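Local coordinates for protein transcriptional regulator (TetR/AcrR family) (Bacillus halodurans, PDB 5GP9) that probably represses fatty acid degradation genes as a dimeric TetR-family DNA-binding regulator, with a fatty acid bound in its effector domain as the likely inducing signal, at residues Tyr24-Val29 with Asn49-Leu54; Phe65-Ile69 with Met89-Gln93; Ile55-Gln59 with Lys118-Leu123. All blocks are in the same frame, centred on the assembly; numbering follows the deposited sequence.

How the contacts relate
All three contacts use helix 50-74, the long helix that links the DNA-binding head of this TetR-family regulator to its ligand-binding body. Contact 1 ties its N-terminal turn to the end of helix 8-26 in the head. Contact 3 takes over in the very next turn, its centre about 14 Å from that of contact 1, and pairs the helix with 118-123. Contact 2 lies further along, packing 65-69 on 89-93, and its centre is about 16 Å from that of contact 3. Contacts 2 and 3 both touch the bound palmitic acid, contact 2 toward the methyl end of its chain. Contact 1 stays off it, with the L54 side chain about 10 Å away.

Contact 1 (Tyr24-Val29 with Asn49-Leu54); sequences YHQAQV and NKEDVL
K50 lies across one face of the Y24 ring and ends among backbone carbonyls where the chain leaves helix 8-26. CG anti to the backbone N (chi1 176°) sends the chain toward 24-27, and the bend at chi3 lays its end over the ring. CG sits 3.6 Å from Y24 CE1, CE rides above the face toward the rim, and NZ is 4.3 Å from the ring centroid, almost on the normal, a cation-pi contact. The same NZ donates to Y24 O at 2.7 Å and to A27 O at 3.1 Å, each bond tilted somewhat from its carbonyl plane. The ammonium group thus takes up two backbone carbonyls while resting on the ring. L54 CD2 meets Y24 CE1 obliquely at 3.4 Å, and V29 CG2 rests against K50 N at 3.9 Å. At the start of the other helix N49 is the N-cap: its OD1 accepts from D52 N at 3.1 Å, the donor lying above the carbonyl plane. Y24 N also hydrogen-bonds E107 OE1, in the ligand-binding body. This is the joint of a TetR-type head, where the turn entering the predicted helix-turn-helix meets the start of the linking helix.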
# COMPACT_ATOMS: atom_id res chain seq x y z
N TYR A 24 1.07 17.79 -1.41
CA TYR A 24 0.66 17.94 -2.79
C TYR A 24 -0.39 19.00 -3.00
O TYR A 24 -0.36 19.74 -4.01
CB TYR A 24 0.13 16.64 -3.38
CG TYR A 24 -0.43 16.73 -4.82
CD1 TYR A 24 0.39 16.91 -5.91
CD2 TYR A 24 -1.79 16.59 -5.08
CE1 TYR A 24 -0.10 16.97 -7.18
CE2 TYR A 24 -2.30 16.64 -6.37
CZ TYR A 24 -1.45 16.85 -7.40
OH TYR A 24 -1.92 16.92 -8.67
N HIS A 25 -1.35 19.03 -2.09
CA HIS A 25 -2.45 19.97 -2.22
C HIS A 25 -1.99 21.43 -2.15
O HIS A 25 -2.39 22.23 -2.96
CB HIS A 25 -3.51 19.71 -1.14
CG HIS A 25 -4.12 18.34 -1.21
ND1 HIS A 25 -4.22 17.52 -0.10
CD2 HIS A 25 -4.63 17.64 -2.25
CE1 HIS A 25 -4.80 16.38 -0.45
NE2 HIS A 25 -5.04 16.42 -1.75
N GLN A 26 -1.19 21.77 -1.16
CA GLN A 26 -0.60 23.08 -1.04
C GLN A 26 0.53 23.39 -2.06
O GLN A 26 0.90 24.55 -2.21
CB GLN A 26 -0.02 23.25 0.36
CG GLN A 26 -1.07 23.48 1.42
CD GLN A 26 -0.45 23.73 2.78
OE1 GLN A 26 0.78 23.80 2.93
NE2 GLN A 26 -1.31 23.88 3.78
N ALA A 27 1.11 22.40 -2.72
CA ALA A 27 2.12 22.67 -3.75
C ALA A 27 1.42 23.44 -4.86
O ALA A 27 0.30 23.12 -5.21
CB ALA A 27 2.72 21.37 -4.28
N GLN A 28 2.03 24.51 -5.36
CA GLN A 28 1.51 25.28 -6.47
C GLN A 28 2.61 25.55 -7.44
O GLN A 28 3.76 25.65 -7.06
CB GLN A 28 0.98 26.62 -5.97
CG GLN A 28 -0.52 26.59 -5.66
CD GLN A 28 -0.81 27.29 -4.38
OE1 GLN A 28 -0.15 28.28 -4.04
NE2 GLN A 28 -1.76 26.76 -3.62
N VAL A 29 2.25 25.76 -8.68
CA VAL A 29 3.21 25.95 -9.74
C VAL A 29 4.11 27.15 -9.47
O VAL A 29 5.33 27.04 -9.69
CB VAL A 29 2.51 26.01 -11.10
CG1 VAL A 29 3.44 26.54 -12.19
CG2 VAL A 29 1.95 24.65 -11.47
N ASN A 49 0.16 21.81 -15.76
CA ASN A 49 -0.33 22.10 -14.45
C ASN A 49 0.40 21.16 -13.50
O ASN A 49 1.24 20.35 -13.95
CB ASN A 49 -1.87 21.88 -14.35
CG ASN A 49 -2.28 20.43 -14.46
OD1 ASN A 49 -1.54 19.57 -15.01
ND2 ASN A 49 -3.52 20.13 -13.95
N LYS A 50 0.08 21.30 -12.24
CA LYS A 50 0.71 20.53 -11.17
C LYS A 50 0.66 19.01 -11.40
O LYS A 50 1.62 18.30 -11.13
CB LYS A 50 0.05 20.92 -9.86
CG LYS A 50 0.52 20.16 -8.64
CD LYS A 50 0.01 20.80 -7.38
CE LYS A 50 -1.51 20.85 -7.29
NZ LYS A 50 -1.80 21.00 -5.85
N GLU A 51 -0.48 18.51 -11.87
CA GLU A 51 -0.66 17.06 -12.10
C GLU A 51 0.19 16.54 -13.13
O GLU A 51 0.75 15.42 -13.04
CB GLU A 51 -2.13 16.70 -12.48
CG GLU A 51 -2.91 16.24 -11.28
CD GLU A 51 -4.26 15.62 -11.57
OE1 GLU A 51 -4.48 15.04 -12.69
OE2 GLU A 51 -5.06 15.77 -10.59
N ASP A 52 0.36 17.34 -14.16
CA ASP A 52 1.17 16.94 -15.24
C ASP A 52 2.64 16.84 -14.80
O ASP A 52 3.37 15.89 -15.26
CB ASP A 52 1.03 17.94 -16.38
CG ASP A 52 1.79 17.55 -17.59
OD1 ASP A 52 1.99 16.36 -17.90
OD2 ASP A 52 2.26 18.44 -18.28
N VAL A 53 3.04 17.76 -13.92
CA VAL A 53 4.46 17.76 -13.33
C VAL A 53 4.69 16.45 -12.55
O VAL A 53 5.66 15.70 -12.81
CB VAL A 53 4.73 18.93 -12.35
CG1 VAL A 53 6.19 18.83 -11.82
CG2 VAL A 53 4.50 20.32 -12.98
N LEU A 54 3.73 16.16 -11.71
CA LEU A 54 3.70 14.91 -10.90
C LEU A 54 3.73 13.60 -11.68
O LEU A 54 4.59 12.76 -11.45
CB LEU A 54 2.56 14.98 -9.90
CG LEU A 54 2.38 13.84 -8.86
CD1 LEU A 54 3.55 13.81 -7.92
CD2 LEU A 54 1.10 13.98 -8.10

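Contact 2 (Phe65-Ile69 with Met89-Gln93); sequences FVDKI and MHFKQ. With PLM (palmitic acid), chain E.
Helix segments 65-69 and 89-93 cross steeply, 134° between their N-to-C directions, their axes 11.0 Å apart at the closest, a spacing wide enough for a phenylalanine to lie between them. With CG anti to the backbone N (chi1 172°), the F65 ring reaches the second helix edge first, CZ touching H90 CA at 3.7 Å. Its edge also points toward the face of H90 in an offset edge-to-face pair, planes at 90° and centroids 6.0 Å apart. Palmitic acid CE stands over the centre of one face of F65, while I69 CD1 covers the opposite face nearer the rim. Beside the ring, Q93 bends at chi2 and brings OE1 to 3.5 Å from F65 CD1, its amide nearly parallel to the ring. I69 CG1 and M89 CB pass in opposite senses at 3.8 Å, and M89 CE reaches K68 CB at 4.0 Å near the surface. The imidazole of H90 offers a face to palmitic acid, NE2 to CC 3.6 Å, while its ND1 is hydrogen-bonded to Y126 OH, which should limit its rotation. Here aromatic side chains wall the tail end of the fatty acid pocket in the TetR C-terminal domain.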
# COMPACT_ATOMS: atom_id res chain seq x y z
N PHE A 65 14.68 3.78 -13.00
CA PHE A 65 14.71 2.79 -11.90
C PHE A 65 14.62 1.39 -12.43
O PHE A 65 15.45 0.59 -12.11
CB PHE A 65 13.61 3.12 -10.93
CG PHE A 65 13.39 2.08 -9.85
CD1 PHE A 65 14.40 1.74 -8.96
CD2 PHE A 65 12.18 1.43 -9.76
CE1 PHE A 65 14.16 0.79 -7.98
CE2 PHE A 65 11.90 0.57 -8.74
CZ PHE A 65 12.89 0.24 -7.84
N VAL A 66 13.61 1.11 -13.27
CA VAL A 66 13.42 -0.22 -13.82
C VAL A 66 14.62 -0.60 -14.72
O VAL A 66 15.14 -1.73 -14.64
CB VAL A 66 12.03 -0.40 -14.52
CG1 VAL A 66 10.88 -0.09 -13.56
CG2 VAL A 66 11.90 0.43 -15.78
N ASP A 67 15.10 0.35 -15.53
CA ASP A 67 16.25 0.12 -16.45
C ASP A 67 17.51 -0.24 -15.69
O ASP A 67 18.23 -1.16 -16.09
CB ASP A 67 16.54 1.35 -17.33
CG ASP A 67 15.57 1.49 -18.49
OD1 ASP A 67 14.82 0.54 -18.78
OD2 ASP A 67 15.57 2.55 -19.15
N LYS A 68 17.76 0.48 -14.61
CA LYS A 68 18.89 0.15 -13.72
C LYS A 68 18.77 -1.21 -13.06
O LYS A 68 19.80 -1.88 -12.88
CB LYS A 68 19.04 1.16 -12.61
CG LYS A 68 19.67 2.44 -13.11
CD LYS A 68 19.82 3.45 -11.99
CE LYS A 68 20.50 4.69 -12.53
NZ LYS A 68 20.27 5.87 -11.68
N ILE A 69 17.56 -1.61 -12.67
CA ILE A 69 17.39 -2.92 -12.07
C ILE A 69 17.71 -3.96 -13.09
O ILE A 69 18.54 -4.89 -12.83
CB ILE A 69 16.00 -3.13 -11.43
CG1 ILE A 69 15.87 -2.20 -10.26
CG2 ILE A 69 15.80 -4.57 -10.92
CD1 ILE A 69 14.47 -2.15 -9.65
N MET A 89 18.00 -2.43 -4.75
CA MET A 89 17.79 -1.23 -5.56
C MET A 89 16.51 -0.47 -5.24
O MET A 89 16.51 0.75 -5.26
CB MET A 89 17.81 -1.59 -7.05
CG MET A 89 19.19 -1.97 -7.56
SD MET A 89 20.28 -0.50 -7.68
CE MET A 89 19.25 0.62 -8.61
N HIS A 90 15.41 -1.15 -4.90
CA HIS A 90 14.23 -0.46 -4.44
C HIS A 90 14.50 0.38 -3.21
O HIS A 90 14.13 1.56 -3.14
CB HIS A 90 13.09 -1.52 -4.23
CG HIS A 90 11.72 -0.96 -3.93
ND1 HIS A 90 10.57 -1.45 -4.52
CD2 HIS A 90 11.31 0.04 -3.13
CE1 HIS A 90 9.53 -0.82 -4.03
NE2 HIS A 90 9.94 0.11 -3.21
N PHE A 91 15.17 -0.22 -2.21
CA PHE A 91 15.36 0.40 -0.93
C PHE A 91 16.44 1.50 -1.14
O PHE A 91 16.32 2.60 -0.53
CB PHE A 91 15.80 -0.65 0.13
CG PHE A 91 14.65 -1.47 0.71
CD1 PHE A 91 13.35 -1.38 0.20
CD2 PHE A 91 14.88 -2.37 1.68
CE1 PHE A 91 12.32 -2.15 0.73
CE2 PHE A 91 13.91 -3.17 2.20
CZ PHE A 91 12.60 -3.08 1.71
N LYS A 92 17.46 1.16 -1.94
CA LYS A 92 18.58 2.11 -2.17
C LYS A 92 18.10 3.42 -2.78
O LYS A 92 18.49 4.52 -2.35
CB LYS A 92 19.62 1.43 -3.08
CG LYS A 92 20.84 2.20 -3.51
CD LYS A 92 21.16 1.90 -4.99
CE LYS A 92 22.00 2.98 -5.67
NZ LYS A 92 21.55 4.38 -5.40
N GLN A 93 17.29 3.31 -3.81
CA GLN A 93 16.81 4.50 -4.51
C GLN A 93 16.03 5.44 -3.59
O GLN A 93 16.14 6.63 -3.71
CB GLN A 93 16.04 4.14 -5.78
CG GLN A 93 16.77 3.18 -6.70
CD GLN A 93 17.56 3.79 -7.81
OE1 GLN A 93 17.03 4.09 -8.88
NE2 GLN A 93 18.87 3.88 -7.61
C1 PLM E . -0.84 0.12 -4.67
O1 PLM E . 0.07 -0.52 -4.09
O2 PLM E . -2.01 -0.15 -4.41
C2 PLM E . -0.54 1.22 -5.69
C3 PLM E . 0.22 2.40 -5.04
C4 PLM E . 0.37 3.69 -5.90
C5 PLM E . 1.75 4.14 -6.46
C6 PLM E . 2.98 3.48 -5.84
C7 PLM E . 4.31 4.17 -6.11
C8 PLM E . 5.36 3.48 -5.30
C9 PLM E . 6.36 2.69 -6.08
CA PLM E . 7.71 3.08 -5.63
CB PLM E . 8.66 2.09 -6.28
CC PLM E . 10.07 2.49 -5.90
CD PLM E . 10.26 3.97 -6.26
CE PLM E . 11.49 4.36 -7.04
CF PLM E . 11.10 5.58 -7.86
CG PLM E . 12.33 6.11 -8.51

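Contact 3 (Ile55-Gln59 with Lys118-Leu123); sequences ISLFQ and KINEVL. With PLM (palmitic acid), chain E.
From CB outward, F58 crosses from the 55-59 segment of helix 50-74 into the space between V122, I119 and the bound fatty acid. Chi1 is -175°, CG lying opposite the backbone N, which sends the ring toward 118-123. CD2 meets V122 CG1, which comes in obliquely, at 3.5 Å. Next along, CE2 touches that same methyl and points its edge, in plane, at I119 O, 3.6 Å away; this carbonyl already accepts the helical bond from L123 N. At the tip CZ turns to the ligand, 3.7 Å from palmitic acid C7, with CE1 close to the same carbon. One turn earlier I55 reaches over with CD1, 3.6 Å from I119 CG1 and also against K118 CB, the side chains crossing at about a right angle. At the later end V122 CG1 also packs on Q59 CA at 3.7 Å. I119 divides its branches: CG1 faces I55, while CG2 lies 3.4 Å from palmitic acid C5. L123 adds both its methyls to the fatty acid's surroundings. The axes are 10.0 Å apart and nearly parallel, only 13° between their directions. Together the two helices line the middle of the palmitic acid chain, in what is probably the effector pocket of this TetR-family regulator.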
# COMPACT_ATOMS: atom_id res chain seq x y z
N ILE A 55 2.85 13.41 -12.66
CA ILE A 55 2.94 12.19 -13.42
C ILE A 55 4.17 12.14 -14.30
O ILE A 55 4.68 11.07 -14.51
CB ILE A 55 1.63 12.02 -14.29
CG1 ILE A 55 0.41 11.96 -13.40
CG2 ILE A 55 1.66 10.77 -15.13
CD1 ILE A 55 0.41 10.75 -12.41
N SER A 56 4.66 13.29 -14.84
CA SER A 56 5.81 13.25 -15.71
C SER A 56 7.04 12.77 -14.93
O SER A 56 7.79 11.95 -15.43
CB SER A 56 6.14 14.64 -16.28
OG SER A 56 4.95 15.14 -16.91
N LEU A 57 7.16 13.31 -13.75
CA LEU A 57 8.32 12.97 -12.88
C LEU A 57 8.28 11.54 -12.45
O LEU A 57 9.32 10.84 -12.51
CB LEU A 57 8.43 13.87 -11.67
CG LEU A 57 7.65 13.87 -10.38
CD1 LEU A 57 8.13 12.86 -9.34
CD2 LEU A 57 7.75 15.22 -9.71
N PHE A 58 7.05 11.05 -12.17
CA PHE A 58 6.91 9.66 -11.75
C PHE A 58 7.28 8.74 -12.86
O PHE A 58 8.01 7.79 -12.71
CB PHE A 58 5.51 9.42 -11.09
CG PHE A 58 5.34 8.02 -10.52
CD1 PHE A 58 6.19 7.53 -9.57
CD2 PHE A 58 4.34 7.19 -10.96
CE1 PHE A 58 6.07 6.24 -9.07
CE2 PHE A 58 4.19 5.93 -10.45
CZ PHE A 58 5.06 5.45 -9.53
N GLN A 59 6.84 9.06 -14.07
CA GLN A 59 7.11 8.23 -15.21
C GLN A 59 8.60 8.20 -15.57
O GLN A 59 9.13 7.15 -15.93
CB GLN A 59 6.38 8.83 -16.38
CG GLN A 59 6.33 8.08 -17.68
CD GLN A 59 5.22 8.76 -18.50
OE1 GLN A 59 4.96 9.99 -18.38
NE2 GLN A 59 4.51 7.97 -19.25
N LYS A 118 -3.45 6.78 -13.86
CA LYS A 118 -2.18 7.12 -14.50
C LYS A 118 -0.99 6.59 -13.67
O LYS A 118 -0.04 5.99 -14.18
CB LYS A 118 -2.05 8.62 -14.66
CG LYS A 118 -3.00 9.14 -15.73
CD LYS A 118 -2.60 10.56 -16.14
CE LYS A 118 -3.76 11.28 -16.80
NZ LYS A 118 -4.74 11.84 -15.82
N ILE A 119 -1.08 6.79 -12.38
CA ILE A 119 0.02 6.26 -11.50
C ILE A 119 0.21 4.74 -11.62
O ILE A 119 1.31 4.17 -11.77
CB ILE A 119 -0.30 6.69 -10.05
CG1 ILE A 119 -0.15 8.21 -9.93
CG2 ILE A 119 0.58 5.93 -9.05
CD1 ILE A 119 -0.82 8.73 -8.66
N ASN A 120 -0.90 3.98 -11.61
CA ASN A 120 -0.84 2.57 -11.82
C ASN A 120 -0.31 2.14 -13.17
O ASN A 120 0.41 1.15 -13.29
CB ASN A 120 -2.22 1.91 -11.56
CG ASN A 120 -2.69 2.05 -10.09
OD1 ASN A 120 -1.90 1.99 -9.14
ND2 ASN A 120 -3.97 2.22 -9.90
N GLU A 121 -0.61 2.91 -14.23
CA GLU A 121 -0.05 2.58 -15.48
C GLU A 121 1.48 2.73 -15.48
O GLU A 121 2.17 1.89 -16.06
CB GLU A 121 -0.73 3.42 -16.60
CG GLU A 121 -0.17 3.12 -17.97
CD GLU A 121 -0.83 3.94 -19.06
OE1 GLU A 121 -0.87 5.21 -18.94
OE2 GLU A 121 -1.29 3.31 -20.04
N VAL A 122 1.99 3.71 -14.73
CA VAL A 122 3.46 3.88 -14.65
C VAL A 122 4.09 2.69 -13.87
O VAL A 122 5.11 2.09 -14.24
CB VAL A 122 3.84 5.22 -14.00
CG1 VAL A 122 5.33 5.32 -13.74
CG2 VAL A 122 3.37 6.39 -14.85
N LEU A 123 3.46 2.34 -12.78
CA LEU A 123 3.89 1.25 -11.93
C LEU A 123 3.97 -0.07 -12.65
O LEU A 123 4.84 -0.90 -12.34
CB LEU A 123 2.94 1.18 -10.72
CG LEU A 123 3.26 0.20 -9.60
CD1 LEU A 123 4.63 0.54 -9.01
CD2 LEU A 123 2.10 0.17 -8.57
C1 PLM E . -0.84 0.12 -4.67
O1 PLM E . 0.07 -0.52 -4.09
O2 PLM E . -2.01 -0.15 -4.41
C2 PLM E . -0.54 1.22 -5.69
C3 PLM E . 0.22 2.40 -5.04
C4 PLM E . 0.37 3.69 -5.90
C5 PLM E . 1.75 4.14 -6.46
C6 PLM E . 2.98 3.48 -5.84
C7 PLM E . 4.31 4.17 -6.11
C8 PLM E . 5.36 3.48 -5.30
C9 PLM E . 6.36 2.69 -6.08
CA PLM E . 7.71 3.08 -5.63
CB PLM E . 8.66 2.09 -6.28
CC PLM E . 10.07 2.49 -5.90
CD PLM E . 10.26 3.97 -6.26
CE PLM E . 11.49 4.36 -7.04
CF PLM E . 11.10 5.58 -7.86
CG PLM E . 12.33 6.11 -8.51